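DNA helicase assembly protein (Enterobacteria phage T4, PDB 1C1K) loads the replicative helicase onto replication-fork DNA covered by single-stranded-DNA-binding protein and helps coordinate leading- and lagging-strand synthesis. Local coordinates at residues K17-L22 against Y57-L62; F111-D116 against Q202-V207; K141-Y146 against T178-W183. One frame throughout, in Å; residues are numbered along the deposited sequence.

Contact 1. Residues K17-L22 against Y57-L62; sequences KSVYKL and YFFQKL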
loop_
_atom_site.group_PDB
_atom_site.type_symbol
_atom_site.label_atom_id
_atom_site.label_comp_id
_atom_site.label_asym_id
_atom_site.label_seq_id
_atom_site.Cartn_x
_atom_site.Cartn_y
_atom_site.Cartn_z
ATOM N N LYS A 17 22.167 -6.236 10.406
ATOM C CA LYS A 17 22.304 -4.880 9.894
ATOM C C LYS A 17 21.633 -4.762 8.526
ATOM O O LYS A 17 21.059 -3.724 8.193
ATOM C CB LYS A 17 23.779 -4.470 9.783
ATOM C CG LYS A 17 23.938 -3.052 9.227
ATOM C CD LYS A 17 25.283 -2.419 9.560
ATOM C CE LYS A 17 25.359 -1.014 8.968
ATOM N NZ LYS A 17 26.753 -0.615 8.595
ATOM N N SER A 18 21.710 -5.824 7.729
ATOM C CA SER A 18 21.099 -5.802 6.406
ATOM C C SER A 18 19.582 -5.724 6.522
ATOM O O SER A 18 18.927 -5.075 5.698
ATOM C CB SER A 18 21.516 -7.040 5.602
ATOM O OG SER A 18 22.916 -7.009 5.344
ATOM N N VAL A 19 19.021 -6.378 7.539
ATOM C CA VAL A 19 17.577 -6.334 7.749
ATOM C C VAL A 19 17.213 -4.888 8.105
ATOM O O VAL A 19 16.207 -4.353 7.636
ATOM C CB VAL A 19 17.138 -7.282 8.894
ATOM C CG1 VAL A 19 15.667 -7.063 9.230
ATOM C CG2 VAL A 19 17.357 -8.725 8.479
ATOM N N TYR A 20 18.044 -4.252 8.925
ATOM C CA TYR A 20 17.794 -2.870 9.307
ATOM C C TYR A 20 17.828 -1.972 8.069
ATOM O O TYR A 20 16.987 -1.090 7.922
ATOM C CB TYR A 20 18.838 -2.388 10.313
ATOM C CG TYR A 20 18.886 -0.873 10.446
ATOM C CD1 TYR A 20 17.952 -0.193 11.226
ATOM C CD2 TYR A 20 19.874 -0.127 9.795
ATOM C CE1 TYR A 20 18.002 1.196 11.357
ATOM C CE2 TYR A 20 19.932 1.251 9.919
ATOM C CZ TYR A 20 18.996 1.907 10.702
ATOM O OH TYR A 20 19.068 3.279 10.848
ATOM N N LYS A 21 18.803 -2.197 7.190
ATOM C CA LYS A 21 18.935 -1.408 5.963
ATOM C C LYS A 21 17.704 -1.579 5.082
ATOM O O LYS A 21 17.216 -0.612 4.483
ATOM C CB LYS A 21 20.177 -1.838 5.186
ATOM C CG LYS A 21 21.486 -1.435 5.851
ATOM C CD LYS A 21 22.673 -1.725 4.954
ATOM C CE LYS A 21 23.972 -1.351 5.643
ATOM N NZ LYS A 21 25.152 -1.997 4.994
ATOM N N LEU A 22 17.212 -2.812 4.988
ATOM C CA LEU A 22 16.025 -3.086 4.182
ATOM C C LEU A 22 14.824 -2.320 4.754
ATOM O O LEU A 22 14.069 -1.690 4.016
ATOM C CB LEU A 22 15.729 -4.588 4.163
ATOM C CG LEU A 22 14.495 -5.016 3.356
ATOM C CD1 LEU A 22 14.780 -4.888 1.860
ATOM C CD2 LEU A 22 14.125 -6.461 3.704
ATOM N N TYR A 57 18.336 -5.548 18.431
ATOM C CA TYR A 57 17.960 -6.952 18.605
ATOM C C TYR A 57 16.775 -7.328 17.710
ATOM O O TYR A 57 16.664 -8.470 17.273
ATOM C CB TYR A 57 17.568 -7.229 20.070
ATOM C CG TYR A 57 16.225 -6.638 20.448
ATOM C CD1 TYR A 57 15.034 -7.314 20.164
ATOM C CD2 TYR A 57 16.140 -5.367 21.007
ATOM C CE1 TYR A 57 13.800 -6.728 20.418
ATOM C CE2 TYR A 57 14.906 -4.772 21.266
ATOM C CZ TYR A 57 13.742 -5.455 20.967
ATOM O OH TYR A 57 12.524 -4.856 21.205
ATOM N N PHE A 58 15.879 -6.375 17.452
ATOM C CA PHE A 58 14.697 -6.659 16.640
ATOM C C PHE A 58 15.099 -7.111 15.245
ATOM O O PHE A 58 14.600 -8.114 14.722
ATOM C CB PHE A 58 13.811 -5.409 16.545
ATOM C CG PHE A 58 12.594 -5.583 15.661
ATOM C CD1 PHE A 58 11.490 -6.302 16.108
ATOM C CD2 PHE A 58 12.545 -5.001 14.397
ATOM C CE1 PHE A 58 10.346 -6.440 15.306
ATOM C CE2 PHE A 58 11.412 -5.130 13.590
ATOM C CZ PHE A 58 10.311 -5.852 14.048
ATOM N N PHE A 59 16.016 -6.366 14.647
ATOM C CA PHE A 59 16.473 -6.678 13.307
ATOM C C PHE A 59 17.299 -7.959 13.312
ATOM O O PHE A 59 17.269 -8.730 12.350
ATOM C CB PHE A 59 17.251 -5.484 12.765
ATOM C CG PHE A 59 16.459 -4.204 12.813
ATOM C CD1 PHE A 59 16.613 -3.309 13.870
ATOM C CD2 PHE A 59 15.489 -3.939 11.850
ATOM C CE1 PHE A 59 15.801 -2.167 13.971
ATOM C CE2 PHE A 59 14.674 -2.807 11.941
ATOM C CZ PHE A 59 14.830 -1.920 13.002
ATOM N N GLN A 60 18.018 -8.196 14.404
ATOM C CA GLN A 60 18.806 -9.419 14.527
ATOM C C GLN A 60 17.871 -10.632 14.546
ATOM O O GLN A 60 18.069 -11.598 13.798
ATOM C CB GLN A 60 19.642 -9.393 15.810
ATOM C CG GLN A 60 20.299 -10.730 16.154
ATOM C CD GLN A 60 21.270 -11.210 15.085
ATOM O OE1 GLN A 60 21.352 -12.410 14.798
ATOM N NE2 GLN A 60 22.012 -10.282 14.498
ATOM N N LYS A 61 16.835 -10.587 15.381
ATOM C CA LYS A 61 15.906 -11.713 15.455
ATOM C C LYS A 61 15.246 -12.000 14.103
ATOM O O LYS A 61 15.148 -13.155 13.681
ATOM C CB LYS A 61 14.831 -11.453 16.516
ATOM C CG LYS A 61 15.324 -11.561 17.949
ATOM C CD LYS A 61 15.936 -12.924 18.227
ATOM C CE LYS A 61 14.875 -13.987 18.399
ATOM N NZ LYS A 61 15.450 -15.226 19.000
ATOM N N LEU A 62 14.806 -10.954 13.412
ATOM C CA LEU A 62 14.171 -11.155 12.116
ATOM C C LEU A 62 15.143 -11.798 11.126
ATOM O O LEU A 62 14.756 -12.681 10.363
ATOM C CB LEU A 62 13.673 -9.825 11.557
ATOM C CG LEU A 62 12.232 -9.440 11.903
ATOM C CD1 LEU A 62 12.029 -9.464 13.401
ATOM C CD2 LEU A 62 11.941 -8.050 11.340
#

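Contact 2. Residues F111-D116 against Q202-V207; sequences FKFEED and QKAKNV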
loop_
_atom_site.group_PDB
_atom_site.type_symbol
_atom_site.label_atom_id
_atom_site.label_comp_id
_atom_site.label_asym_id
_atom_site.label_seq_id
_atom_site.Cartn_x
_atom_site.Cartn_y
_atom_site.Cartn_z
ATOM N N PHE A 111 -10.206 -11.607 -5.147
ATOM C CA PHE A 111 -11.503 -11.777 -4.500
ATOM C C PHE A 111 -11.816 -10.542 -3.664
ATOM O O PHE A 111 -12.955 -10.077 -3.634
ATOM C CB PHE A 111 -11.496 -13.023 -3.611
ATOM C CG PHE A 111 -11.561 -14.320 -4.374
ATOM C CD1 PHE A 111 -11.233 -15.523 -3.751
ATOM C CD2 PHE A 111 -11.960 -14.347 -5.712
ATOM C CE1 PHE A 111 -11.304 -16.736 -4.445
ATOM C CE2 PHE A 111 -12.033 -15.555 -6.415
ATOM C CZ PHE A 111 -11.705 -16.751 -5.779
ATOM N N LYS A 112 -10.806 -10.004 -2.987
ATOM C CA LYS A 112 -11.006 -8.816 -2.171
ATOM C C LYS A 112 -11.340 -7.618 -3.058
ATOM O O LYS A 112 -12.147 -6.774 -2.682
ATOM C CB LYS A 112 -9.756 -8.521 -1.332
ATOM C CG LYS A 112 -9.695 -7.104 -0.758
ATOM C CD LYS A 112 -10.775 -6.852 0.296
ATOM C CE LYS A 112 -10.528 -5.542 1.034
ATOM N NZ LYS A 112 -11.701 -5.143 1.864
ATOM N N PHE A 113 -10.713 -7.548 -4.231
ATOM C CA PHE A 113 -10.964 -6.457 -5.177
ATOM C C PHE A 113 -12.440 -6.530 -5.593
ATOM O O PHE A 113 -13.159 -5.530 -5.570
ATOM C CB PHE A 113 -10.045 -6.617 -6.402
ATOM C CG PHE A 113 -10.140 -5.497 -7.407
ATOM C CD1 PHE A 113 -10.266 -4.169 -7.001
ATOM C CD2 PHE A 113 -10.068 -5.772 -8.769
ATOM C CE1 PHE A 113 -10.314 -3.129 -7.945
ATOM C CE2 PHE A 113 -10.115 -4.737 -9.721
ATOM C CZ PHE A 113 -10.236 -3.421 -9.305
ATOM N N GLU A 114 -12.889 -7.728 -5.947
ATOM C CA GLU A 114 -14.276 -7.924 -6.352
ATOM C C GLU A 114 -15.222 -7.539 -5.213
ATOM O O GLU A 114 -16.230 -6.859 -5.423
ATOM C CB GLU A 114 -14.488 -9.382 -6.778
ATOM C CG GLU A 114 -14.045 -9.637 -8.222
ATOM C CD GLU A 114 -13.724 -11.090 -8.531
ATOM O OE1 GLU A 114 -14.087 -11.979 -7.739
ATOM O OE2 GLU A 114 -13.105 -11.343 -9.584
ATOM N N GLU A 115 -14.898 -7.970 -4.003
ATOM C CA GLU A 115 -15.718 -7.650 -2.839
ATOM C C GLU A 115 -15.829 -6.132 -2.677
ATOM O O GLU A 115 -16.927 -5.582 -2.514
ATOM C CB GLU A 115 -15.087 -8.258 -1.582
ATOM C CG GLU A 115 -15.831 -7.964 -0.297
ATOM C CD GLU A 115 -15.088 -8.464 0.928
ATOM O OE1 GLU A 115 -13.938 -8.934 0.785
ATOM O OE2 GLU A 115 -15.658 -8.387 2.033
ATOM N N ASP A 116 -14.684 -5.458 -2.731
ATOM C CA ASP A 116 -14.642 -4.008 -2.582
ATOM C C ASP A 116 -15.453 -3.306 -3.670
ATOM O O ASP A 116 -16.175 -2.353 -3.379
ATOM C CB ASP A 116 -13.190 -3.520 -2.602
ATOM C CG ASP A 116 -12.451 -3.837 -1.311
ATOM O OD1 ASP A 116 -11.226 -3.592 -1.252
ATOM O OD2 ASP A 116 -13.091 -4.326 -0.351
ATOM N N GLN A 202 -5.513 -3.368 -17.796
ATOM C CA GLN A 202 -6.591 -3.957 -18.577
ATOM C C GLN A 202 -7.323 -5.050 -17.808
ATOM O O GLN A 202 -8.547 -5.105 -17.811
ATOM C CB GLN A 202 -6.042 -4.521 -19.893
ATOM C CG GLN A 202 -7.113 -4.940 -20.886
ATOM C CD GLN A 202 -8.122 -3.840 -21.172
ATOM O OE1 GLN A 202 -9.323 -4.096 -21.261
ATOM N NE2 GLN A 202 -7.637 -2.611 -21.322
ATOM N N LYS A 203 -6.567 -5.920 -17.149
ATOM C CA LYS A 203 -7.159 -7.002 -16.379
ATOM C C LYS A 203 -7.964 -6.455 -15.207
ATOM O O LYS A 203 -9.048 -6.945 -14.919
ATOM C CB LYS A 203 -6.065 -7.951 -15.879
ATOM C CG LYS A 203 -5.420 -8.786 -16.993
ATOM C CD LYS A 203 -4.383 -9.747 -16.433
ATOM C CE LYS A 203 -3.772 -10.598 -17.538
ATOM N NZ LYS A 203 -2.558 -11.336 -17.076
ATOM N N ALA A 204 -7.435 -5.437 -14.534
ATOM C CA ALA A 204 -8.137 -4.828 -13.404
ATOM C C ALA A 204 -9.435 -4.198 -13.916
ATOM O O ALA A 204 -10.486 -4.303 -13.280
ATOM C CB ALA A 204 -7.255 -3.769 -12.750
ATOM N N LYS A 205 -9.356 -3.552 -15.077
ATOM C CA LYS A 205 -10.524 -2.927 -15.696
ATOM C C LYS A 205 -11.593 -3.971 -16.024
ATOM O O LYS A 205 -12.776 -3.761 -15.751
ATOM C CB LYS A 205 -10.119 -2.205 -16.981
ATOM C CG LYS A 205 -11.222 -1.349 -17.586
ATOM C CD LYS A 205 -10.706 -0.604 -18.804
ATOM C CE LYS A 205 -11.715 0.418 -19.306
ATOM N NZ LYS A 205 -12.909 -0.239 -19.907
ATOM N N ASN A 206 -11.171 -5.090 -16.617
ATOM C CA ASN A 206 -12.084 -6.174 -16.980
ATOM C C ASN A 206 -12.829 -6.676 -15.747
ATOM O O ASN A 206 -14.046 -6.862 -15.776
ATOM C CB ASN A 206 -11.319 -7.345 -17.606
ATOM C CG ASN A 206 -10.771 -7.024 -18.992
ATOM O OD1 ASN A 206 -11.121 -6.012 -19.596
ATOM N ND2 ASN A 206 -9.908 -7.893 -19.498
ATOM N N VAL A 207 -12.093 -6.897 -14.661
ATOM C CA VAL A 207 -12.699 -7.373 -13.420
ATOM C C VAL A 207 -13.719 -6.352 -12.919
ATOM O O VAL A 207 -14.820 -6.712 -12.500
ATOM C CB VAL A 207 -11.627 -7.613 -12.333
ATOM C CG1 VAL A 207 -12.288 -7.979 -11.011
ATOM C CG2 VAL A 207 -10.683 -8.731 -12.774
#

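Contact 3. Residues K141-Y146 against T178-W183; sequences KVQSSY and TDNLVW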
loop_
_atom_site.group_PDB
_atom_site.type_symbol
_atom_site.label_atom_id
_atom_site.label_comp_id
_atom_site.label_asym_id
_atom_site.label_seq_id
_atom_site.Cartn_x
_atom_site.Cartn_y
_atom_site.Cartn_z
ATOM N N LYS A 141 -15.666 21.067 -3.149
ATOM C CA LYS A 141 -16.431 21.532 -2.000
ATOM C C LYS A 141 -15.900 20.960 -0.690
ATOM O O LYS A 141 -15.640 21.699 0.264
ATOM C CB LYS A 141 -17.898 21.130 -2.157
ATOM C CG LYS A 141 -18.863 22.282 -2.341
ATOM C CD LYS A 141 -20.265 21.763 -2.641
ATOM C CE LYS A 141 -20.786 22.285 -3.972
ATOM N NZ LYS A 141 -20.378 23.701 -4.189
ATOM N N VAL A 142 -15.740 19.639 -0.652
ATOM C CA VAL A 142 -15.278 18.951 0.548
ATOM C C VAL A 142 -13.812 18.534 0.500
ATOM O O VAL A 142 -13.336 17.831 1.390
ATOM C CB VAL A 142 -16.146 17.698 0.825
ATOM C CG1 VAL A 142 -17.584 18.114 1.096
ATOM C CG2 VAL A 142 -16.100 16.758 -0.359
ATOM N N GLN A 143 -13.104 18.974 -0.536
ATOM C CA GLN A 143 -11.686 18.657 -0.710
ATOM C C GLN A 143 -11.423 17.163 -0.586
ATOM O O GLN A 143 -10.399 16.748 -0.045
ATOM C CB GLN A 143 -10.842 19.407 0.326
ATOM C CG GLN A 143 -10.955 20.919 0.249
ATOM C CD GLN A 143 -9.762 21.624 0.870
ATOM O OE1 GLN A 143 -9.020 21.036 1.656
ATOM N NE2 GLN A 143 -9.573 22.891 0.519
ATOM N N SER A 144 -12.344 16.358 -1.101
ATOM C CA SER A 144 -12.212 14.912 -1.018
ATOM C C SER A 144 -13.039 14.241 -2.110
ATOM O O SER A 144 -13.402 14.872 -3.103
ATOM C CB SER A 144 -12.689 14.440 0.360
ATOM O OG SER A 144 -12.392 13.072 0.582
ATOM N N SER A 145 -13.321 12.956 -1.919
ATOM C CA SER A 145 -14.121 12.180 -2.856
ATOM C C SER A 145 -14.693 11.004 -2.090
ATOM O O SER A 145 -14.186 10.646 -1.023
ATOM C CB SER A 145 -13.270 11.667 -4.026
ATOM O OG SER A 145 -12.249 10.784 -3.583
ATOM N N TYR A 146 -15.750 10.403 -2.620
ATOM C CA TYR A 146 -16.335 9.258 -1.949
ATOM C C TYR A 146 -15.325 8.116 -1.911
ATOM O O TYR A 146 -15.166 7.457 -0.881
ATOM C CB TYR A 146 -17.598 8.804 -2.677
ATOM C CG TYR A 146 -18.822 9.632 -2.359
ATOM C CD1 TYR A 146 -19.551 10.244 -3.378
ATOM C CD2 TYR A 146 -19.270 9.775 -1.044
ATOM C CE1 TYR A 146 -20.705 10.978 -3.096
ATOM C CE2 TYR A 146 -20.420 10.505 -0.750
ATOM C CZ TYR A 146 -21.131 11.101 -1.782
ATOM O OH TYR A 146 -22.271 11.815 -1.502
ATOM N N THR A 178 -5.820 19.473 -5.478
ATOM C CA THR A 178 -5.831 19.867 -4.076
ATOM C C THR A 178 -4.479 19.815 -3.378
ATOM O O THR A 178 -3.529 19.212 -3.873
ATOM C CB THR A 178 -6.825 18.991 -3.268
ATOM O OG1 THR A 178 -6.954 19.509 -1.937
ATOM C CG2 THR A 178 -6.337 17.544 -3.204
ATOM N N ASP A 179 -4.417 20.457 -2.214
ATOM C CA ASP A 179 -3.215 20.492 -1.394
ATOM C C ASP A 179 -3.590 19.999 -0.002
ATOM O O ASP A 179 -2.777 20.022 0.919
ATOM C CB ASP A 179 -2.666 21.917 -1.308
ATOM C CG ASP A 179 -2.720 22.640 -2.636
ATOM O OD1 ASP A 179 -1.887 22.327 -3.515
ATOM O OD2 ASP A 179 -3.593 23.518 -2.803
ATOM N N ASN A 180 -4.838 19.562 0.134
ATOM C CA ASN A 180 -5.360 19.049 1.394
ATOM C C ASN A 180 -4.323 18.153 2.060
ATOM O O ASN A 180 -3.828 17.208 1.448
ATOM C CB ASN A 180 -6.645 18.256 1.136
ATOM C CG ASN A 180 -7.336 17.830 2.413
ATOM O OD1 ASN A 180 -7.998 18.633 3.075
ATOM N ND2 ASN A 180 -7.191 16.561 2.767
ATOM N N LEU A 181 -4.000 18.459 3.314
ATOM C CA LEU A 181 -3.014 17.699 4.079
ATOM C C LEU A 181 -3.409 16.243 4.329
ATOM O O LEU A 181 -2.578 15.340 4.230
ATOM C CB LEU A 181 -2.760 18.393 5.418
ATOM C CG LEU A 181 -1.721 17.735 6.328
ATOM C CD1 LEU A 181 -0.910 18.818 7.029
ATOM C CD2 LEU A 181 -2.416 16.839 7.348
ATOM N N VAL A 182 -4.673 16.013 4.664
ATOM C CA VAL A 182 -5.138 14.658 4.921
ATOM C C VAL A 182 -5.001 13.792 3.668
ATOM O O VAL A 182 -4.591 12.635 3.754
ATOM C CB VAL A 182 -6.605 14.652 5.399
ATOM C CG1 VAL A 182 -7.123 13.230 5.488
ATOM C CG2 VAL A 182 -6.703 15.322 6.760
ATOM N N TRP A 183 -5.337 14.344 2.504
ATOM C CA TRP A 183 -5.220 13.577 1.271
ATOM C C TRP A 183 -3.750 13.351 0.955
ATOM O O TRP A 183 -3.346 12.240 0.630
ATOM C CB TRP A 183 -5.874 14.301 0.089
ATOM C CG TRP A 183 -5.383 13.771 -1.242
ATOM C CD1 TRP A 183 -4.532 14.396 -2.110
ATOM C CD2 TRP A 183 -5.646 12.476 -1.806
ATOM N NE1 TRP A 183 -4.242 13.573 -3.173
ATOM C CE2 TRP A 183 -4.912 12.388 -3.014
ATOM C CE3 TRP A 183 -6.427 11.379 -1.407
ATOM C CZ2 TRP A 183 -4.936 11.249 -3.825
ATOM C CZ3 TRP A 183 -6.448 10.245 -2.217
ATOM C CH2 TRP A 183 -5.707 10.189 -3.410
#

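Contact 1. Residues K17-L22 against Y57-L62
Val19 and Tyr20 of helix 16-30 pack against Phe59 and Leu62 of helix 56-65 in a buried, apolar helix-helix crossing in the N-terminal part of the chain. The axes of the short segments 17-22 and 57-62 approach to 8.1 Å, and their directions differ by 105°, so the helices meet nearly at right angles and only a short length of each takes part. Phe59 buries the largest area, 87 Å², and its CA is nearest that of Val19. Tyr20 comes to it edge first: the two rings form a T-shaped pair, planes 86° apart, in which Tyr20 CD1 rises over the rim of the Phe59 face. Tyr20 CG stands anti to the backbone N (chi1 163°), which brings this ring edge to the Phe59 face. Tyr20 CB, placed by the backbone, lies over the same face, a CH-pi contact 4.2 Å from the ring centroid. Even the backbone comes close, Tyr20 CA lying 3.6 Å from Phe59 CD2. Phe58 closes the opposite face, its CD2 standing over the centre of the Phe59 ring at a height of 3.9 Å; sandwiched between Tyr20 and Phe58, the ring has limited freedom to rotate. Val19 packs at the edge of the Phe59 ring. Its CB sits 3.7 Å from the carbonyl Phe59 O, with both methyls nearby, and its CG1 reaches the ring at CD2, 4.1 Å away, as well as Leu62 CB one turn on. Leu71 and Phe75 of helix 68-81 also pack on Val19, and Tyr50 meets the Tyr20 ring, so the crossing lies within a larger hydrophobic cluster. This steep, apolar helix crossing is part of the hydrophobic core of the N-terminal region of the all-alpha, two-domain helicase loader.

Contact 2. Residues F111-D116 against Q202-V207
Asp116, one turn along helix 109-126 from the Phe113 that meets Ala204 and Val207, has its carboxylate gripped by three groups. Asp116 OD1 is hydrogen-bonded to the hydroxyl of Thr160 and the backbone N of Ser157, while Asp116 OD2 takes a 2.7 Å salt bridge from Lys112 NZ on its syn lone pair. These bonds fix the carboxylate's rotation, probably favour its ionised form, and tie helix 109-126 to the start of helix 158-168. The contact with helix 201-216 itself is largely apolar, with no clear polar bond between the segments, and lies on a different side of helix 109-126. Here the axes of segments 111-116 and 202-207 stay 11.2 Å apart at an angle of 47°, a spacing that side chains must bridge. Phe113 and Val207 do most of this, equally. With Phe113 CG anti to the backbone N (chi1 -176°), its ring extends toward the other helix and presents its edge. Its CE2 points at the carbonyl oxygen Ala204 O from 3.6 Å, near the ring plane, and lies 4.3 Å from Ala204 CB. Val207 CG1 is 3.9 Å from Phe113 CD2 on a slant, neither over the face nor at the edge. The same methyl is met by the aliphatic part of Glu114, whose CG lies 3.7 Å away; the Glu114 chain runs extended beyond CG, crossing Val207 at about a right angle, and brings OE2 equally close to Val207 CG1. Leu163 of helix 158-168 touches both Phe113 and Ala204, and Met1 touches both Phe113 and Val207, so a third helix and the N-terminus complete the packing. This is oblique helix-on-helix packing in the C-terminal region of an all-alpha fold, with the chain's last helix laid on helix 109-126 through Phe113, Val207, Ala204 and the aliphatic part of Glu114.

Contact 3. Residues K141-Y146 against T178-W183
Gln143 and Asn180 turn their side-chain amides at right angles to each other, the two planes 90° apart, where two surface loops meet. The Gln143 chain lies with CG anti to its own carbonyl carbon and runs extended from there, so the amide reaches across to Asn180. The atoms modelled as Gln143 OE1 and Asn180 OD1 stand 3.0 Å apart, but which end of each amide is oxygen and which nitrogen is doubtful, so the bonding of the pair stays open. Asn180 CG is anti to the backbone N (chi1 -173°), which swings its amide toward the segment 141-146. Gln143 has a positive phi of 51°, and together with Ser144 it faces Asn139 in a G1 beta bulge; on the other side, Asn180 occupies the N-cap position of helix 181-196. Thr178 to Asn180 form an ST turn, in which Thr178 OG1 accepts a nearly straight hydrogen bond of 3.0 Å from Asn180 N. Thr178 itself only borders the amide pair, and Tyr138 packs on both Gln143 and Thr178. Deeper in, Ser145 is the N-cap of helix 146-152: its OG is hydrogen-bonded to Phe148 N and to His174 NE2. The Phe148 ring meets Trp183 edge-to-face, and Trp183 NE1 hydrogen-bonds Asp175.

Overall arrangement
Contact 1 is fully buried, contact 2 partly so, and contact 3 lies at the surface. The first two join helices, but different ones: a steep, close aromatic crossing in 17-22/57-62, against a wider, shallower one in 111-116/202-207 bridged mainly by Phe113 and Val207. Contact 3 instead pairs loop and helix-start residues through polar amides. Contact 1 belongs to the N-terminal family region, its centre about 36 Å from that of contact 2 and about 37 Å from that of contact 3. Both others share the C-terminal region, with centres about 25 Å apart and no touch; along the chain, contact 3 is nested within the loop that contact 2 closes.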